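Local coordinates for ABC transporter substrate-binding protein-branched chain amino acid transport (PDB 4GNR) that binds isoleucine and probably delivers branched-chain amino acids to an ABC transporter for uptake by Streptococcus pneumoniae, at residues V290-N295 with T323-D328; I121-D126 with A283-D288; V80-S85 with A89-N94; F12-S17 with K29-A34. All coordinates share one frame; numbering follows the deposited sequence.

Contact 1 of 4, residues V290-N295 with T323-D328; sequences VHLVAN and TSFDAD
Leu-292 reaches from its helix to Thr-323 with both methyl branches, so that the threonine sits against the forked end of the leucine. Leu-292 CD1 lies 3.9 Å from Thr-323 CG2, and Leu-292 CD2 approaches the same methyl at 4.0 Å. The hydroxyl of Thr-323 stands beside this apolar contact, its OG1 also 3.9 Å from Leu-292 CD1. The two side chains run at a slant to one another, and the interaction is purely van der Waals. Phe-325 extends the patch more loosely: its CZ is 4.4 Å from Leu-292 CD1, which meets the ring obliquely.

The threonine rotamer ties these pieces together. With OG1 beside the backbone N (chi1 -70°), CG2 is anti to that nitrogen and beside the carbonyl carbon, which puts it 3.7 Å above the plane of the Phe-325 ring, near its rim. One methyl thus packs against leucine and phenylalanine alike. On the polar side, Thr-323 OG1 has a weak hydrogen bond with Lys-333 NZ.

Further out, Phe-316 touches both Leu-292 and Thr-323, and the Thr-323 backbone is hydrogen-bonded to it across the small hairpin of strands 316-318 and 321-323. Ile-103 packs on Leu-292 from the sheet, while Phe-120 meets the Phe-325 ring edge to face. All three contacting residues are buried. The chain leaving this hairpin goes on to strand 335-341 in the sheet of the other lobe, one of the interlobe passages characteristic of the type I periplasmic-binding-protein fold.

Contact 2 of 4, residues I121-D126 with A283-D288; sequences IGTFQD and AALAYD
Thr-123, which meets Leu-285 across the contact, also sits on the Phe-124 ring: Thr-123 OG1 lies 3.7 Å above the plane of that ring, over its centre. Phe-128 meets the same ring with its plane turned by only about 15°. The other flat group, the Gln-125 amide, folds back on the loop, where Gln-125 NE2 gives a weak hydrogen bond of 3.2 Å to Thr-123 O.

Leu-285 supplies the helix side of the contact with its two methyls divided between neighbouring loop residues. Its CD2 packs 3.7 Å from the carbonyl oxygen of Gly-122, and its CD1 comes to 4.1 Å from Thr-123 OG1, the two side chains crossing at roughly a right angle. The threonine torsion explains why oxygen faces the leucine: OG1 is trans to the backbone nitrogen (chi1 -167°). The contact is van der Waals only, leucine methyls against a carbonyl oxygen and a hydroxyl oxygen.

The 121-126 segment leads from strand 119-121, at the margin of the parallel sheet, through helix 126-139 to the other lobe's sheet. It is one of the interlobe crossovers of the type I fold, probably part of the hinge, with the Thr-123 side chain about 6 Å from the isoleucine. Helix 281-297, bearing Leu-285, is held between this loop and helices 21-40 and 262-275, where Ala-286 rests on Glu-27 and Ala-284 on Phe-267.

Contact 3 of 4, residues V80-S85 with A89-N94; sequences VGPATS and AAAVAN. With ILE (isoleucine), chain B.
Ser-85 and Ala-89 are joined through the first turn of helix 85-97, in a strand-loop-helix unit of the Rossmann-like lobe whose loop and helix start receive the isoleucine carboxylate. The Ser-85 carbonyl accepts the Ala-89 N-H at 2.9 Å, with an N-H...O angle of 169°, and the Ala-89 methyl lies alongside that oxygen. Ser-85 OG stands beside the backbone N, anti to the carbonyl carbon (chi1 -72°), so that N-H and hydroxyl both reach the carboxylate while the carbonyl turns into the helix.

Pro-82 and Ala-91 make the apolar part. The Ala-91 methyl points at the loop and meets Pro-82 at its CD, 4.1 Å from Ala-91 CB. A cis peptide precedes Pro-82 and bends the chain between the strand end and the pocket. Ala-83 O runs close to the ligand, 3.3 Å from isoleucine CG1, and is also hydrogen-bonded to Ser-106 OG.

Thr-84 occupies the N-cap position without capping through its side chain; OG1 is instead hydrogen-bonded to Glu-15 OE2. This second-shell pair probably helps to position the loop beside the ligand. The start of the helix may also add favourable electrostatics for the carboxylate. Ser-85 holds both carboxylate oxygens: its N-H reaches isoleucine O at 3.0 Å, and its OG, itself receiving a hydrogen bond from Gln-109 N, donates to isoleucine OXT at 2.6 Å.

Contact 4 of 4, residues F12-S17 with K29-A34; sequences FNFEES and KGAQLA
Phe-12 and Ala-31 pack the first strand against the crossover helix of a beta-alpha-beta unit, formed by strand 7-14, helix 21-40 and strand 48-55 in the Rossmann-like lobe. The strand 12-14 and helix 29-34 segments run nearly antiparallel, at 163°, with their axes approaching to 10.7 Å. Ala-31 is the meeting point: its CB lies 3.6 Å from Phe-12 CZ, with CE1 and CE2 of that ring only slightly farther off, in an oblique approach. Ala-31 CB also comes to the edge of the Phe-14 ring, near its plane, 4.1 Å from Phe-14 CE2.

Both phenylalanines, two residues apart on one side of the strand, carry their rings beside the backbone nitrogen, and the lone methyl of Ala-31 is shared between them. At another part of the Phe-14 edge, Glu-16 OE2 lies in the ring plane. Gln-32 reaches Phe-12 by a bent path. Its chain sets out trans to the backbone N (chi1 -172°) and turns at chi2, bringing Gln-32 OE1 to 3.7 Å from Phe-12 CE2. The amide and ring planes stand 54° apart, so this is no stack. The nitrogen end of the amide, NE2, is hydrogen-bonded to Asp-36 OD1.

Helix 281-297 packs on the same methyl, Val-290 touching Ala-31. The contact is thus chiefly hydrophobic: a small helix residue lets two aromatic rings come close to the helix, and the polar amide lies at the margin with its NE2 bonded one turn along the helix.

In the fold
Contacts 1 and 2 share helix 281-297, through Leu-292 and Leu-285 two turns apart; their centres are 11 Å apart, and they meet where Phe-325 CE1 comes to 3.5 Å from Ile-121 O. The same helix packs on contact 4: Val-290 CG2 is 3.5 Å from Ala-31 CB, and Tyr-287 CD2 is 3.6 Å from Ala-34 CB. Contact 3 alone of the four contributes residues of the isoleucine pocket, and Glu-15 OE1 of contact 4 lies 2.9 Å from Ala-83 N, a probable hydrogen bond. The side chains of Thr-123 (contact 2) and Phe-14 (contact 4) lie about 6 Å and about 9 Å from the isoleucine, so these contacts back the pocket, while contact 1 belongs to the surrounding framework.

Contact 1 of 4, residues V290-N295 with T323-D328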
# COMPACT_ATOMS: atom_id res chain seq x y z
N VAL A 290 3.60 -10.69 8.04
CA VAL A 290 4.22 -11.33 9.21
C VAL A 290 3.86 -12.82 9.26
O VAL A 290 4.71 -13.66 9.52
CB VAL A 290 3.87 -10.61 10.52
CG1 VAL A 290 4.27 -11.46 11.73
CG2 VAL A 290 4.53 -9.25 10.55
N HIS A 291 2.57 -13.15 9.07
CA HIS A 291 2.18 -14.57 9.08
C HIS A 291 2.89 -15.35 7.97
O HIS A 291 3.25 -16.52 8.18
CB HIS A 291 0.66 -14.72 8.99
CG HIS A 291 0.01 -14.57 10.31
ND1 HIS A 291 -0.02 -15.62 11.20
CD2 HIS A 291 -0.59 -13.53 10.92
CE1 HIS A 291 -0.63 -15.24 12.30
NE2 HIS A 291 -1.00 -13.99 12.16
N LEU A 292 3.04 -14.77 6.80
CA LEU A 292 3.74 -15.44 5.70
C LEU A 292 5.18 -15.78 6.13
O LEU A 292 5.68 -16.89 5.88
CB LEU A 292 3.76 -14.55 4.45
CG LEU A 292 2.43 -14.53 3.68
CD1 LEU A 292 2.32 -13.33 2.78
CD2 LEU A 292 2.27 -15.82 2.88
N VAL A 293 5.86 -14.81 6.73
CA VAL A 293 7.24 -15.01 7.21
C VAL A 293 7.28 -16.04 8.34
O VAL A 293 8.15 -16.92 8.34
CB VAL A 293 7.87 -13.68 7.64
CG1 VAL A 293 9.19 -13.89 8.37
CG2 VAL A 293 8.05 -12.76 6.42
N ALA A 294 6.38 -15.92 9.32
CA ALA A 294 6.37 -16.84 10.46
C ALA A 294 6.14 -18.27 9.99
O ALA A 294 6.79 -19.20 10.46
CB ALA A 294 5.33 -16.39 11.46
N ASN A 295 5.21 -18.47 9.05
CA ASN A 295 4.96 -19.79 8.53
C ASN A 295 6.22 -20.32 7.82
O ASN A 295 6.58 -21.49 7.97
CB ASN A 295 3.76 -19.79 7.59
CG ASN A 295 2.45 -19.62 8.31
OD1 ASN A 295 2.36 -19.71 9.54
ND2 ASN A 295 1.42 -19.37 7.54
N THR A 323 -2.71 -15.50 -0.56
CA THR A 323 -1.39 -15.14 -1.09
C THR A 323 -0.86 -16.43 -1.76
O THR A 323 -0.80 -17.47 -1.11
CB THR A 323 -0.38 -14.65 -0.06
OG1 THR A 323 -0.79 -13.36 0.40
CG2 THR A 323 1.00 -14.50 -0.65
N SER A 324 -0.50 -16.32 -3.03
CA SER A 324 0.01 -17.43 -3.82
C SER A 324 1.14 -16.89 -4.68
O SER A 324 0.89 -16.22 -5.69
CB SER A 324 -1.13 -18.00 -4.71
OG SER A 324 -0.70 -19.11 -5.46
N PHE A 325 2.38 -17.13 -4.25
CA PHE A 325 3.51 -16.57 -4.97
C PHE A 325 3.82 -17.31 -6.26
O PHE A 325 3.80 -18.53 -6.33
CB PHE A 325 4.79 -16.50 -4.11
CG PHE A 325 4.74 -15.45 -3.00
CD1 PHE A 325 4.59 -14.12 -3.31
CD2 PHE A 325 4.88 -15.79 -1.67
CE1 PHE A 325 4.52 -13.15 -2.32
CE2 PHE A 325 4.82 -14.82 -0.67
CZ PHE A 325 4.63 -13.50 -1.01
N ASP A 326 4.06 -16.53 -7.30
CA ASP A 326 4.46 -17.04 -8.62
C ASP A 326 6.00 -17.08 -8.64
O ASP A 326 6.67 -16.79 -7.64
CB ASP A 326 3.85 -16.22 -9.77
CG ASP A 326 4.35 -14.78 -9.85
OD1 ASP A 326 5.40 -14.46 -9.27
OD2 ASP A 326 3.69 -13.99 -10.58
N ALA A 327 6.58 -17.46 -9.77
CA ALA A 327 8.04 -17.58 -9.88
C ALA A 327 8.78 -16.28 -9.63
O ALA A 327 9.96 -16.29 -9.29
CB ALA A 327 8.42 -18.13 -11.24
N ASP A 328 8.11 -15.16 -9.88
CA ASP A 328 8.65 -13.80 -9.69
C ASP A 328 8.29 -13.23 -8.31
O ASP A 328 8.39 -12.01 -8.12
CB ASP A 328 8.20 -12.88 -10.81
CG ASP A 328 8.81 -13.24 -12.16
OD1 ASP A 328 9.98 -13.68 -12.21
OD2 ASP A 328 8.12 -13.01 -13.17

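Contact 2 of 4, residues I121-D126 with A283-D288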
# COMPACT_ATOMS: atom_id res chain seq x y z
N ILE A 121 6.64 -9.45 -2.61
CA ILE A 121 5.67 -8.34 -2.63
C ILE A 121 4.29 -8.90 -2.30
O ILE A 121 3.82 -9.81 -2.97
CB ILE A 121 5.68 -7.61 -3.98
CG1 ILE A 121 7.03 -6.96 -4.27
CG2 ILE A 121 4.55 -6.60 -4.05
CD1 ILE A 121 7.38 -5.87 -3.36
N GLY A 122 3.64 -8.32 -1.30
CA GLY A 122 2.35 -8.83 -0.86
C GLY A 122 1.11 -8.32 -1.58
O GLY A 122 0.02 -8.80 -1.29
N THR A 123 1.29 -7.41 -2.52
CA THR A 123 0.18 -6.69 -3.14
C THR A 123 0.19 -6.73 -4.67
O THR A 123 1.02 -7.40 -5.31
CB THR A 123 0.22 -5.21 -2.60
OG1 THR A 123 -1.00 -4.55 -2.93
CG2 THR A 123 1.42 -4.47 -3.14
N PHE A 124 -0.78 -6.05 -5.26
CA PHE A 124 -0.91 -5.89 -6.70
C PHE A 124 0.07 -4.81 -7.22
O PHE A 124 0.83 -4.22 -6.45
CB PHE A 124 -2.39 -5.62 -7.07
CG PHE A 124 -3.07 -4.58 -6.19
CD1 PHE A 124 -4.17 -4.93 -5.42
CD2 PHE A 124 -2.59 -3.27 -6.10
CE1 PHE A 124 -4.80 -3.99 -4.60
CE2 PHE A 124 -3.20 -2.34 -5.25
CZ PHE A 124 -4.29 -2.70 -4.50
N GLN A 125 0.05 -4.57 -8.52
CA GLN A 125 0.98 -3.63 -9.18
C GLN A 125 0.29 -2.42 -9.78
O GLN A 125 -0.95 -2.39 -9.98
CB GLN A 125 1.88 -4.33 -10.22
CG GLN A 125 3.04 -5.14 -9.63
CD GLN A 125 2.61 -6.30 -8.76
OE1 GLN A 125 1.85 -7.17 -9.20
NE2 GLN A 125 3.10 -6.34 -7.54
N ASP A 126 1.10 -1.41 -10.11
CA ASP A 126 0.59 -0.14 -10.65
C ASP A 126 -0.07 -0.28 -12.01
O ASP A 126 -1.05 0.43 -12.27
CB ASP A 126 1.69 0.89 -10.66
CG ASP A 126 2.14 1.26 -9.25
OD1 ASP A 126 1.32 1.16 -8.32
OD2 ASP A 126 3.32 1.63 -9.10
N ALA A 283 -2.34 -1.92 7.18
CA ALA A 283 -2.23 -2.72 8.40
C ALA A 283 -2.58 -4.19 8.09
O ALA A 283 -1.92 -5.11 8.58
CB ALA A 283 -3.14 -2.20 9.49
N ALA A 284 -3.64 -4.40 7.30
CA ALA A 284 -4.08 -5.76 6.95
C ALA A 284 -2.99 -6.49 6.14
O ALA A 284 -2.67 -7.64 6.42
CB ALA A 284 -5.38 -5.68 6.17
N LEU A 285 -2.43 -5.82 5.13
CA LEU A 285 -1.37 -6.44 4.32
C LEU A 285 -0.15 -6.78 5.18
O LEU A 285 0.44 -7.84 5.01
CB LEU A 285 -0.96 -5.53 3.16
CG LEU A 285 -1.95 -5.47 1.99
CD1 LEU A 285 -1.64 -4.27 1.11
CD2 LEU A 285 -1.93 -6.76 1.16
N ALA A 286 0.22 -5.88 6.10
CA ALA A 286 1.41 -6.11 6.94
C ALA A 286 1.20 -7.28 7.91
O ALA A 286 2.12 -8.06 8.18
CB ALA A 286 1.78 -4.86 7.68
N TYR A 287 -0.02 -7.39 8.45
CA TYR A 287 -0.39 -8.51 9.33
C TYR A 287 -0.19 -9.82 8.56
O TYR A 287 0.42 -10.78 9.07
CB TYR A 287 -1.83 -8.30 9.78
CG TYR A 287 -2.38 -9.33 10.72
CD1 TYR A 287 -3.02 -10.46 10.24
CD2 TYR A 287 -2.34 -9.15 12.10
CE1 TYR A 287 -3.60 -11.38 11.11
CE2 TYR A 287 -2.92 -10.06 12.98
CZ TYR A 287 -3.55 -11.17 12.48
OH TYR A 287 -4.17 -12.08 13.29
N ASP A 288 -0.69 -9.89 7.33
CA ASP A 288 -0.49 -11.08 6.50
C ASP A 288 0.99 -11.32 6.20
O ASP A 288 1.43 -12.48 6.20
CB ASP A 288 -1.29 -11.02 5.20
CG ASP A 288 -2.75 -11.41 5.36
OD1 ASP A 288 -3.16 -11.85 6.45
OD2 ASP A 288 -3.46 -11.34 4.32

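Contact 3 of 4, residues V80-S85 with A89-N94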
# COMPACT_ATOMS: atom_id res chain seq x y z
N VAL A 80 10.47 -7.14 7.26
CA VAL A 80 9.13 -6.74 6.81
C VAL A 80 9.17 -5.22 6.62
O VAL A 80 9.57 -4.49 7.53
CB VAL A 80 8.04 -7.16 7.79
CG1 VAL A 80 6.66 -6.83 7.22
CG2 VAL A 80 8.13 -8.64 8.12
N GLY A 81 8.69 -4.76 5.46
CA GLY A 81 8.80 -3.37 5.06
C GLY A 81 10.07 -3.17 4.23
O GLY A 81 10.97 -4.00 4.28
N PRO A 82 10.19 -2.03 3.54
CA PRO A 82 9.30 -0.87 3.58
C PRO A 82 7.91 -1.01 2.97
O PRO A 82 7.59 -1.99 2.29
CB PRO A 82 10.08 0.21 2.80
CG PRO A 82 11.53 -0.22 2.92
CD PRO A 82 11.45 -1.71 2.84
N ALA A 83 7.10 -0.01 3.25
CA ALA A 83 5.74 0.06 2.71
C ALA A 83 5.67 0.57 1.27
O ALA A 83 4.79 0.17 0.50
CB ALA A 83 4.89 1.00 3.59
N THR A 84 6.56 1.50 0.93
CA THR A 84 6.47 2.22 -0.34
C THR A 84 7.54 1.76 -1.33
O THR A 84 8.56 1.17 -0.96
CB THR A 84 6.48 3.75 -0.12
OG1 THR A 84 7.76 4.15 0.39
CG2 THR A 84 5.34 4.19 0.80
N SER A 85 7.30 2.06 -2.60
CA SER A 85 8.14 1.53 -3.66
C SER A 85 9.55 2.08 -3.71
O SER A 85 10.50 1.33 -3.90
CB SER A 85 7.44 1.65 -5.02
OG SER A 85 6.36 0.74 -5.13
N ALA A 89 12.78 -0.35 -3.23
CA ALA A 89 13.79 -0.45 -4.28
C ALA A 89 15.19 -0.13 -3.71
O ALA A 89 16.18 -0.69 -4.16
CB ALA A 89 13.48 0.47 -5.45
N ALA A 90 15.25 0.81 -2.78
CA ALA A 90 16.52 1.21 -2.16
C ALA A 90 17.00 0.23 -1.10
O ALA A 90 18.18 0.30 -0.73
CB ALA A 90 16.37 2.62 -1.55
N ALA A 91 16.12 -0.59 -0.56
CA ALA A 91 16.47 -1.53 0.48
C ALA A 91 16.88 -2.93 0.01
O ALA A 91 17.65 -3.61 0.67
CB ALA A 91 15.25 -1.70 1.41
N VAL A 92 16.37 -3.33 -1.15
CA VAL A 92 16.51 -4.71 -1.58
C VAL A 92 17.93 -5.21 -1.77
O VAL A 92 18.25 -6.32 -1.35
CB VAL A 92 15.59 -5.04 -2.81
CG1 VAL A 92 15.93 -4.20 -4.03
CG2 VAL A 92 15.64 -6.52 -3.14
N ALA A 93 18.81 -4.42 -2.39
CA ALA A 93 20.17 -4.93 -2.62
C ALA A 93 20.91 -5.21 -1.31
O ALA A 93 21.67 -6.18 -1.22
CB ALA A 93 20.98 -3.97 -3.48
N ASN A 94 20.65 -4.39 -0.30
CA ASN A 94 21.31 -4.57 0.99
C ASN A 94 20.83 -5.83 1.69
O ASN A 94 21.62 -6.54 2.29
CB ASN A 94 21.23 -3.32 1.85
CG ASN A 94 22.04 -2.18 1.27
OD1 ASN A 94 22.95 -2.39 0.46
ND2 ASN A 94 21.76 -0.96 1.73
N ILE B . 1.62 1.23 -3.28
CA ILE B . 2.34 2.46 -2.85
C ILE B . 3.82 2.31 -3.17
O ILE B . 4.58 3.27 -2.91
CB ILE B . 1.96 2.92 -1.41
CG1 ILE B . 2.01 1.77 -0.44
CG2 ILE B . 0.51 3.64 -1.26
CD1 ILE B . 1.74 2.20 0.99
OXT ILE B . 4.19 1.26 -3.72

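Contact 4 of 4, residues F12-S17 with K29-A34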
# COMPACT_ATOMS: atom_id res chain seq x y z
N PHE A 12 11.68 -4.90 11.27
CA PHE A 12 10.70 -4.06 10.60
C PHE A 12 11.49 -2.85 10.04
O PHE A 12 12.32 -2.26 10.77
CB PHE A 12 9.58 -3.50 11.47
CG PHE A 12 8.66 -4.49 12.15
CD1 PHE A 12 8.60 -5.83 11.79
CD2 PHE A 12 7.77 -4.01 13.10
CE1 PHE A 12 7.70 -6.68 12.42
CE2 PHE A 12 6.86 -4.84 13.71
CZ PHE A 12 6.83 -6.19 13.39
N ASN A 13 11.19 -2.46 8.81
CA ASN A 13 11.81 -1.28 8.16
C ASN A 13 10.63 -0.47 7.61
O ASN A 13 10.20 -0.71 6.48
CB ASN A 13 12.76 -1.73 7.07
CG ASN A 13 13.47 -0.58 6.38
OD1 ASN A 13 13.14 0.58 6.59
ND2 ASN A 13 14.46 -0.91 5.55
N PHE A 14 10.08 0.42 8.43
CA PHE A 14 8.86 1.11 8.07
C PHE A 14 8.98 2.62 8.12
O PHE A 14 9.73 3.20 8.92
CB PHE A 14 7.67 0.70 8.98
CG PHE A 14 7.19 -0.73 8.81
CD1 PHE A 14 6.83 -1.23 7.56
CD2 PHE A 14 6.96 -1.53 9.94
CE1 PHE A 14 6.30 -2.53 7.44
CE2 PHE A 14 6.44 -2.80 9.81
CZ PHE A 14 6.11 -3.30 8.56
N GLU A 15 8.15 3.25 7.30
CA GLU A 15 8.00 4.71 7.19
C GLU A 15 7.13 5.15 8.39
O GLU A 15 5.92 5.35 8.27
CB GLU A 15 7.32 5.08 5.89
CG GLU A 15 8.05 4.69 4.57
CD GLU A 15 7.89 3.27 4.04
OE1 GLU A 15 7.69 2.32 4.82
OE2 GLU A 15 8.02 3.11 2.80
N GLU A 16 7.76 5.26 9.56
CA GLU A 16 7.06 5.57 10.82
C GLU A 16 6.96 7.06 11.10
O GLU A 16 6.18 7.48 11.95
CB GLU A 16 7.65 4.76 11.99
CG GLU A 16 7.45 3.26 11.78
CD GLU A 16 8.25 2.36 12.69
OE1 GLU A 16 9.06 2.82 13.51
OE2 GLU A 16 8.07 1.11 12.51
N SER A 17 7.80 7.84 10.44
CA SER A 17 7.80 9.31 10.51
C SER A 17 8.06 9.80 9.09
O SER A 17 8.46 9.03 8.22
CB SER A 17 8.84 9.85 11.48
OG SER A 17 10.15 9.54 11.06
N LYS A 29 1.75 -1.18 13.07
CA LYS A 29 0.68 -1.65 13.97
C LYS A 29 0.15 -3.02 13.55
O LYS A 29 -0.08 -3.89 14.41
CB LYS A 29 -0.46 -0.63 14.05
CG LYS A 29 -0.07 0.62 14.86
CD LYS A 29 -1.16 1.68 14.88
CE LYS A 29 -0.70 2.97 15.55
NZ LYS A 29 -1.67 4.08 15.34
N GLY A 30 -0.09 -3.22 12.26
CA GLY A 30 -0.60 -4.52 11.82
C GLY A 30 0.43 -5.65 12.03
O GLY A 30 0.09 -6.75 12.47
N ALA A 31 1.69 -5.36 11.69
CA ALA A 31 2.76 -6.34 11.85
C ALA A 31 2.98 -6.68 13.32
O ALA A 31 3.14 -7.85 13.68
CB ALA A 31 4.04 -5.80 11.21
N GLN A 32 2.99 -5.66 14.17
CA GLN A 32 3.22 -5.92 15.60
C GLN A 32 2.06 -6.72 16.21
O GLN A 32 2.29 -7.56 17.09
CB GLN A 32 3.43 -4.61 16.36
CG GLN A 32 3.87 -4.86 17.81
CD GLN A 32 5.26 -5.47 17.91
OE1 GLN A 32 6.23 -4.92 17.39
NE2 GLN A 32 5.38 -6.58 18.63
N LEU A 33 0.83 -6.46 15.76
CA LEU A 33 -0.32 -7.23 16.24
C LEU A 33 -0.11 -8.72 15.91
O LEU A 33 -0.33 -9.59 16.75
CB LEU A 33 -1.61 -6.71 15.62
CG LEU A 33 -2.89 -7.44 16.01
CD1 LEU A 33 -3.14 -7.33 17.51
CD2 LEU A 33 -4.06 -6.93 15.18
N ALA A 34 0.29 -9.01 14.67
CA ALA A 34 0.54 -10.39 14.28
C ALA A 34 1.64 -11.01 15.16
O ALA A 34 1.49 -12.15 15.62
CB ALA A 34 0.91 -10.47 12.81